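Local atomic coordinates of N-acetylglucosamine-specific lectin (Saxidomus purpuratus, PDB entry 6A7T), a protein that binds N-acetylglucosamine and N-acetylgalactosamine as a C-type lectin whose carbohydrate recognition does not depend on calcium. Residues G45-G48 with A54-E57; G77-Q82 with H86-G91. One frame throughout, in Å; residues are numbered along the deposited sequence.

Contact 1 of 2, residues G45-G48 with A54-E57; sequences GSRG and AFCE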
loop_
_atom_site.group_PDB
_atom_site.type_symbol
_atom_site.label_atom_id
_atom_site.label_comp_id
_atom_site.label_asym_id
_atom_site.label_seq_id
_atom_site.Cartn_x
_atom_site.Cartn_y
_atom_site.Cartn_z
ATOM N N GLY B 45 22.768 14.814 -12.259
ATOM C CA GLY B 45 23.692 15.471 -11.396
ATOM C C GLY B 45 24.314 14.489 -10.429
ATOM O O GLY B 45 23.841 13.345 -10.254
ATOM N N SER B 46 25.346 14.933 -9.722
ATOM C CA SER B 46 26.207 14.047 -8.996
ATOM C C SER B 46 26.125 14.391 -7.524
ATOM O O SER B 46 26.722 15.377 -7.064
ATOM C CB SER B 46 27.632 14.182 -9.517
ATOM O OG SER B 46 28.427 13.156 -8.957
ATOM N N ARG B 47 25.277 13.640 -6.804
ATOM C CA ARG B 47 25.001 13.919 -5.409
ATOM C C ARG B 47 25.060 12.619 -4.594
ATOM O O ARG B 47 24.800 11.489 -5.041
ATOM C CB ARG B 47 23.640 14.623 -5.260
ATOM C CG ARG B 47 23.411 15.785 -6.216
ATOM C CD ARG B 47 22.049 16.407 -6.180
ATOM N NE ARG B 47 21.710 17.203 -7.347
ATOM C CZ ARG B 47 21.291 16.750 -8.508
ATOM N NH1 ARG B 47 21.140 15.440 -8.712
ATOM N NH2 ARG B 47 21.016 17.608 -9.473
ATOM N N GLY B 48 25.398 12.766 -3.312
ATOM C CA GLY B 48 25.180 11.745 -2.376
ATOM C C GLY B 48 23.677 11.505 -2.203
ATOM O O GLY B 48 22.845 12.282 -2.663
ATOM N N ALA B 54 17.523 16.035 -0.778
ATOM C CA ALA B 54 17.318 17.517 -0.791
ATOM C C ALA B 54 17.023 18.060 -2.185
ATOM O O ALA B 54 16.235 18.986 -2.321
ATOM C CB ALA B 54 18.529 18.205 -0.202
ATOM N N PHE B 55 17.734 17.579 -3.218
ATOM C CA PHE B 55 17.510 18.005 -4.565
ATOM C C PHE B 55 16.040 17.775 -4.953
ATOM O O PHE B 55 15.403 18.667 -5.519
ATOM C CB PHE B 55 18.448 17.300 -5.551
ATOM C CG PHE B 55 18.151 17.584 -6.997
ATOM C CD1 PHE B 55 18.393 18.841 -7.572
ATOM C CD2 PHE B 55 17.545 16.618 -7.799
ATOM C CE1 PHE B 55 18.073 19.087 -8.894
ATOM C CE2 PHE B 55 17.216 16.870 -9.112
ATOM C CZ PHE B 55 17.482 18.107 -9.665
ATOM N N CYS B 56 15.520 16.574 -4.689
ATOM C CA CYS B 56 14.162 16.302 -5.141
ATOM C C CYS B 56 13.189 17.242 -4.392
ATOM O O CYS B 56 12.209 17.760 -4.970
ATOM C CB CYS B 56 13.817 14.848 -4.906
ATOM S SG CYS B 56 14.695 13.746 -6.046
ATOM N N GLU B 57 13.481 17.477 -3.124
ATOM C CA GLU B 57 12.645 18.449 -2.319
ATOM C C GLU B 57 12.666 19.861 -2.935
ATOM O O GLU B 57 11.622 20.534 -2.987
ATOM C CB GLU B 57 13.100 18.447 -0.871
ATOM C CG GLU B 57 12.765 17.165 -0.122
ATOM C CD GLU B 57 13.554 16.936 1.164
ATOM O OE1 GLU B 57 14.478 17.733 1.449
ATOM O OE2 GLU B 57 13.308 15.932 1.858
#

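Contact 2 of 2, residues G77-Q82 with H86-G91; sequences GILSGQ and HYYWIG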
loop_
_atom_site.group_PDB
_atom_site.type_symbol
_atom_site.label_atom_id
_atom_site.label_comp_id
_atom_site.label_asym_id
_atom_site.label_seq_id
_atom_site.Cartn_x
_atom_site.Cartn_y
_atom_site.Cartn_z
ATOM N N GLY B 77 12.805 0.197 -17.688
ATOM C CA GLY B 77 12.790 0.584 -19.121
ATOM C C GLY B 77 13.642 1.806 -19.419
ATOM O O GLY B 77 14.438 1.811 -20.373
ATOM N N ILE B 78 13.546 2.827 -18.580
ATOM C CA ILE B 78 14.296 4.056 -18.763
ATOM C C ILE B 78 15.775 3.779 -18.472
ATOM O O ILE B 78 16.688 4.234 -19.215
ATOM C CB ILE B 78 13.761 5.218 -17.898
ATOM C CG1 ILE B 78 12.289 5.537 -18.167
ATOM C CG2 ILE B 78 14.617 6.449 -18.039
ATOM C CD1 ILE B 78 12.001 5.889 -19.622
ATOM N N LEU B 79 16.063 3.134 -17.322
ATOM C CA LEU B 79 17.473 2.951 -16.896
ATOM C C LEU B 79 18.235 2.044 -17.871
ATOM O O LEU B 79 19.417 2.278 -18.084
ATOM C CB LEU B 79 17.521 2.368 -15.480
ATOM C CG LEU B 79 16.867 3.236 -14.414
ATOM C CD1 LEU B 79 17.080 2.655 -13.038
ATOM C CD2 LEU B 79 17.344 4.689 -14.441
ATOM N N SER B 80 17.549 1.045 -18.444
ATOM C CA SER B 80 18.203 0.135 -19.358
ATOM C C SER B 80 18.347 0.778 -20.750
ATOM O O SER B 80 19.092 0.273 -21.564
ATOM C CB SER B 80 17.477 -1.186 -19.395
ATOM O OG SER B 80 16.163 -1.008 -19.907
ATOM N N GLY B 81 17.705 1.916 -20.979
ATOM C CA GLY B 81 17.785 2.677 -22.246
ATOM C C GLY B 81 19.040 3.542 -22.364
ATOM O O GLY B 81 19.234 4.135 -23.382
ATOM N N GLN B 82 19.875 3.625 -21.324
ATOM C CA GLN B 82 21.158 4.381 -21.333
ATOM C C GLN B 82 22.225 3.404 -20.825
ATOM O O GLN B 82 21.876 2.418 -20.205
ATOM C CB GLN B 82 21.061 5.661 -20.497
ATOM C CG GLN B 82 20.634 5.414 -19.038
ATOM C CD GLN B 82 21.811 5.015 -18.185
ATOM O OE1 GLN B 82 22.858 5.699 -18.164
ATOM N NE2 GLN B 82 21.656 3.919 -17.421
ATOM N N HIS B 86 25.282 3.207 -13.913
ATOM C CA HIS B 86 24.900 1.867 -13.451
ATOM C C HIS B 86 24.216 1.877 -12.074
ATOM O O HIS B 86 23.883 0.800 -11.573
ATOM C CB HIS B 86 26.106 0.919 -13.406
ATOM C CG HIS B 86 27.179 1.388 -12.500
ATOM N ND1 HIS B 86 27.995 2.480 -12.814
ATOM C CD2 HIS B 86 27.582 0.960 -11.273
ATOM C CE1 HIS B 86 28.817 2.699 -11.808
ATOM N NE2 HIS B 86 28.611 1.760 -10.867
ATOM N N TYR B 87 23.941 3.039 -11.509
ATOM C CA TYR B 87 23.101 3.132 -10.246
ATOM C C TYR B 87 22.460 4.515 -10.169
ATOM O O TYR B 87 23.067 5.501 -10.535
ATOM C CB TYR B 87 23.879 2.843 -8.950
ATOM C CG TYR B 87 24.981 3.808 -8.605
ATOM C CD1 TYR B 87 26.220 3.636 -9.180
ATOM C CD2 TYR B 87 24.806 4.851 -7.710
ATOM C CE1 TYR B 87 27.267 4.478 -8.878
ATOM C CE2 TYR B 87 25.855 5.699 -7.395
ATOM C CZ TYR B 87 27.084 5.517 -7.998
ATOM O OH TYR B 87 28.169 6.332 -7.765
ATOM N N TYR B 88 21.237 4.572 -9.564
ATOM C CA TYR B 88 20.469 5.802 -9.334
ATOM C C TYR B 88 19.846 5.730 -7.920
ATOM O O TYR B 88 19.257 4.709 -7.586
ATOM C CB TYR B 88 19.337 5.975 -10.339
ATOM C CG TYR B 88 19.751 6.300 -11.751
ATOM C CD1 TYR B 88 20.362 5.340 -12.543
ATOM C CD2 TYR B 88 19.506 7.557 -12.281
ATOM C CE1 TYR B 88 20.694 5.602 -13.868
ATOM C CE2 TYR B 88 19.924 7.856 -13.580
ATOM C CZ TYR B 88 20.454 6.863 -14.378
ATOM O OH TYR B 88 20.818 7.202 -15.658
ATOM N N TRP B 89 20.019 6.786 -7.138
ATOM C CA TRP B 89 19.387 6.866 -5.807
ATOM C C TRP B 89 17.855 6.921 -5.928
ATOM O O TRP B 89 17.290 7.619 -6.778
ATOM C CB TRP B 89 19.935 8.057 -5.015
ATOM C CG TRP B 89 21.420 8.037 -4.799
ATOM C CD1 TRP B 89 22.317 9.019 -5.143
ATOM C CD2 TRP B 89 22.191 6.986 -4.188
ATOM N NE1 TRP B 89 23.583 8.646 -4.792
ATOM C CE2 TRP B 89 23.547 7.385 -4.255
ATOM C CE3 TRP B 89 21.905 5.735 -3.646
ATOM C CZ2 TRP B 89 24.570 6.612 -3.708
ATOM C CZ3 TRP B 89 22.921 4.947 -3.152
ATOM C CH2 TRP B 89 24.249 5.396 -3.160
ATOM N N ILE B 90 17.221 6.220 -4.978
ATOM C CA ILE B 90 15.744 6.224 -4.813
ATOM C C ILE B 90 15.371 6.508 -3.346
ATOM O O ILE B 90 16.180 6.551 -2.462
ATOM C CB ILE B 90 15.158 4.915 -5.346
ATOM C CG1 ILE B 90 15.546 3.689 -4.524
ATOM C CG2 ILE B 90 15.519 4.716 -6.837
ATOM C CD1 ILE B 90 14.782 2.428 -4.932
ATOM N N GLY B 91 14.048 6.634 -3.104
ATOM C CA GLY B 91 13.582 7.240 -1.869
ATOM C C GLY B 91 13.369 6.248 -0.737
ATOM O O GLY B 91 12.282 6.288 -0.075
#

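Contact 1 of 2, residues G45-G48 with A54-E57
R47, the last residue of strand 38-47, faces F55 on helix 49-58 with their CA atoms 8.6 Å apart, the nearest such pair between the two segments. The connection is short: G48 sits at the N-cap position of the helix, its O accepts a hydrogen bond from S52 OG, and two turns on F55 turns back toward the strand. The contact is a cation-pi stack. R47 CZ lies 3.6 Å from the centroid of the F55 ring and 14° off its normal, so the guanidinium sits over the face rather than at the rim. The planes are only 15° apart, which makes the overlap flat. NH2 comes closest, with R47 NH2 3.3 Å from F55 CE1, while R47 NE is 3.6 Å from F55 CG. The methylenes join in where R47 CD approaches F55 CB at 3.8 Å. This overlap depends on an arginine extended from CG to NE, which carries the group across to the helix. From the helix, F55 reaches out with CG anti to the backbone N (chi1 173°), which brings its ring to the guanidinium; its side chain also touches L41, D43, C151 and C153. The pair is partly exposed at the surface, and 119 Å² is buried between the segments. R47 NH2 forms a salt bridge with D43 OD2, which G45 N also reaches by a hydrogen bond. Together the salt bridge and the stack on F55 restrict how the guanidinium can turn, and the D43 carboxylate probably balances part of its charge.

Contact 2 of 2, residues G77-Q82 with H86-G91
L79, in the last turn of helix 69-80, lays a methyl group on the ring of Y88 at the start of strand 87-95, within the C-type lectin fold. The evidence for tight packing is a CH-pi contact: L79 CD2 is 3.6 Å from the ring centroid and 16° off the normal, and the nearest ring atom, Y88 CE1, is 3.5 Å from L79 CD2. Both residues are buried. Y88 leaves the strand toward the helix, its CG set beside the backbone N, and the two side chains run antiparallel past one another. Around them L79 also touches W136 and Y128, while Y88 touches P150 and I152, so the pair is packed among strands 125-131, 134-141 and 149-155.

The looser side lies at Q82, just beyond G81. Q82 is partly exposed and meets Y88 only at the ring's edge and hydroxyl, with Q82 CD 3.5 Å from Y88 OH and Q82 NE2 4.0 Å from Y88 CE1. Amide and ring planes stand nearly perpendicular, at 86°, so nothing stacks here. No hydrogen bond crosses between the segments either, and Y88 OH bonds E44 OE2 instead. H86, next to the strand, is exposed and its side chain points away from the helix. The Q82 amide is gripped at both ends: OE1 takes K85 N from the connecting loop, and because the chain bends at chi2 (83°) back toward L79, Q82 NE2 donates to L79 O at 2.9 Å, in the carbonyl plane.

In the fold
From the N terminus, contact 1 comes first and closes the passage from strand 38-47 through the first turns of helix 49-58. Contact 2 follows further on, closing the loop between helix 69-80 and strand 87-95. The two are in series, neither nested nor crossed, with centres 15 Å apart. They still meet directly: W89 NE1 of contact 2 lies 3.1 Å from R47 O of contact 1, a weak hydrogen bond. Around contact 1, the C56-C153 disulfide fastens the first helix to strand 149-155; W89 backbone bonds to P150 and I152 bring strand 87-95 to that same strand. Both connections thus converge on strand 149-155, where the two four-stranded antiparallel sheets approach each other.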